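Long-range contact in probable adhesion protein (Pseudomonas aeruginosa PAO1, PDB 6R3Z), which is the solute-binding protein of a transport system and binds ferrous iron, manganese or nickel, probably delivering ferrous iron for uptake into the cell: residues Y17-N22 with R146-R151. Sequence-based numbering, arbitrary orientation.
Sequences YSYVSN and RAYAKR
The carboxamide of Asn22 lies flat on one face of the Tyr148 ring, the planes 9° apart. CB of Asn22 sits 3.7 Å from the ring centroid in a CH-pi contact, and ND2 comes 3.4 Å from CE1 of Tyr148. Swung opposite its backbone N (chi1 -171°), CG of Tyr148 carries the ring across to helix 14-24, bringing its OH within 3.9 Å of Ser18 CB. The same ring presents an edge to Tyr19, whose CD1 is 4.0 Å from Tyr148 CE2.

Both ends of the Asn22 amide are tied down, which fixes its rotation over the ring. ND2 turns back along its own helix to donate to Ser18 O at 3.0 Å, while OD1 accepts from Arg151 NH2 at 2.9 Å, the donor standing above the carbonyl plane. A chain bent at chi2 and chi3 curls Arg151 round so that OD1 meets the edge of its guanidinium. One water bridges the same pair, giving a hydrogen to Asn22 OD1 and accepting from Arg151 NH1. Arg151 NH2 also makes a salt bridge to Glu262 OE2, which would offset the arginine's charge.

Tyr19, its side chain about 13 Å from the nickel ion, hydrogen-bonds through OH to Ser119 OG. With segment axes at 132° and 10.4 Å apart at closest approach, helix 14-24 of the N-terminal lobe packs against 138-160, the long interlobe helix characteristic of the solute-binding protein 9 family.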
# COMPACT_ATOMS: atom_id res chain seq x y z
N TYR A 17 7.19 -7.05 -1.78
CA TYR A 17 8.47 -7.66 -1.38
C TYR A 17 8.23 -8.35 -0.01
O TYR A 17 8.62 -9.52 0.19
CB TYR A 17 9.59 -6.61 -1.23
CG TYR A 17 10.92 -7.26 -0.91
CD1 TYR A 17 11.27 -7.57 0.41
CD2 TYR A 17 11.79 -7.66 -1.93
CE1 TYR A 17 12.46 -8.21 0.71
CE2 TYR A 17 12.99 -8.32 -1.64
CZ TYR A 17 13.31 -8.60 -0.32
OH TYR A 17 14.49 -9.23 -0.00
N SER A 18 7.58 -7.64 0.93
CA SER A 18 7.28 -8.20 2.27
C SER A 18 6.39 -9.45 2.19
O SER A 18 6.71 -10.47 2.81
CB SER A 18 6.66 -7.14 3.17
OG SER A 18 7.62 -6.18 3.58
N TYR A 19 5.32 -9.40 1.36
CA TYR A 19 4.43 -10.55 1.21
C TYR A 19 5.22 -11.75 0.68
O TYR A 19 5.20 -12.80 1.31
CB TYR A 19 3.29 -10.29 0.22
CG TYR A 19 2.32 -9.16 0.48
CD1 TYR A 19 2.25 -8.54 1.73
CD2 TYR A 19 1.49 -8.69 -0.53
CE1 TYR A 19 1.36 -7.47 1.96
CE2 TYR A 19 0.62 -7.61 -0.32
CZ TYR A 19 0.54 -7.03 0.92
OH TYR A 19 -0.33 -5.97 1.06
N VAL A 20 5.89 -11.60 -0.49
CA VAL A 20 6.57 -12.73 -1.14
C VAL A 20 7.70 -13.31 -0.25
O VAL A 20 7.76 -14.53 -0.08
CB VAL A 20 7.03 -12.36 -2.58
CG1 VAL A 20 7.84 -13.48 -3.22
CG2 VAL A 20 5.80 -12.02 -3.46
N SER A 21 8.54 -12.44 0.36
CA SER A 21 9.63 -12.91 1.25
C SER A 21 9.07 -13.77 2.41
O SER A 21 9.63 -14.82 2.72
CB SER A 21 10.40 -11.72 1.82
OG SER A 21 11.03 -11.01 0.77
N ASN A 22 7.96 -13.33 3.02
CA ASN A 22 7.35 -14.09 4.12
C ASN A 22 6.74 -15.40 3.65
O ASN A 22 6.81 -16.40 4.38
CB ASN A 22 6.37 -13.24 4.90
CG ASN A 22 7.10 -12.43 5.94
OD1 ASN A 22 7.43 -12.95 7.02
ND2 ASN A 22 7.40 -11.16 5.64
N ARG A 146 -0.05 -18.80 5.96
CA ARG A 146 -0.94 -18.87 7.12
C ARG A 146 -0.29 -18.25 8.38
O ARG A 146 -0.97 -17.51 9.09
CB ARG A 146 -1.47 -20.30 7.37
CG ARG A 146 -2.30 -20.88 6.22
CD ARG A 146 -3.51 -20.03 5.80
NE ARG A 146 -4.27 -20.64 4.69
CZ ARG A 146 -3.97 -20.51 3.40
NH1 ARG A 146 -4.72 -21.09 2.48
NH2 ARG A 146 -2.90 -19.81 3.02
N ALA A 147 1.02 -18.50 8.61
CA ALA A 147 1.76 -17.91 9.75
C ALA A 147 1.84 -16.38 9.59
O ALA A 147 1.63 -15.64 10.56
CB ALA A 147 3.16 -18.49 9.84
N TYR A 148 2.05 -15.91 8.36
CA TYR A 148 2.18 -14.48 8.10
C TYR A 148 0.84 -13.77 8.35
O TYR A 148 0.83 -12.75 9.04
CB TYR A 148 2.70 -14.21 6.68
CG TYR A 148 3.04 -12.76 6.42
CD1 TYR A 148 3.90 -12.05 7.27
CD2 TYR A 148 2.57 -12.10 5.28
CE1 TYR A 148 4.27 -10.73 6.99
CE2 TYR A 148 2.89 -10.77 5.02
CZ TYR A 148 3.77 -10.10 5.86
OH TYR A 148 4.09 -8.79 5.59
N ALA A 149 -0.27 -14.36 7.86
CA ALA A 149 -1.64 -13.87 8.07
C ALA A 149 -1.97 -13.80 9.57
O ALA A 149 -2.62 -12.85 10.01
CB ALA A 149 -2.64 -14.77 7.35
N LYS A 150 -1.46 -14.77 10.37
CA LYS A 150 -1.69 -14.77 11.82
C LYS A 150 -1.00 -13.52 12.45
O LYS A 150 -1.61 -12.85 13.30
CB LYS A 150 -1.15 -16.08 12.44
CG LYS A 150 -1.59 -16.28 13.88
CD LYS A 150 -1.09 -17.60 14.46
CE LYS A 150 -1.39 -17.68 15.93
NZ LYS A 150 -0.69 -18.80 16.59
N ARG A 151 0.23 -13.21 12.01
CA ARG A 151 0.99 -12.04 12.49
C ARG A 151 0.26 -10.75 12.12
O ARG A 151 0.17 -9.85 12.95
CB ARG A 151 2.44 -12.03 11.97
CG ARG A 151 3.33 -13.09 12.64
CD ARG A 151 4.79 -12.64 12.83
NE ARG A 151 5.41 -12.02 11.65
CZ ARG A 151 5.90 -12.69 10.61
NH1 ARG A 151 5.82 -14.01 10.55
NH2 ARG A 151 6.48 -12.03 9.60
O HOH W 1 6.27 -15.50 7.94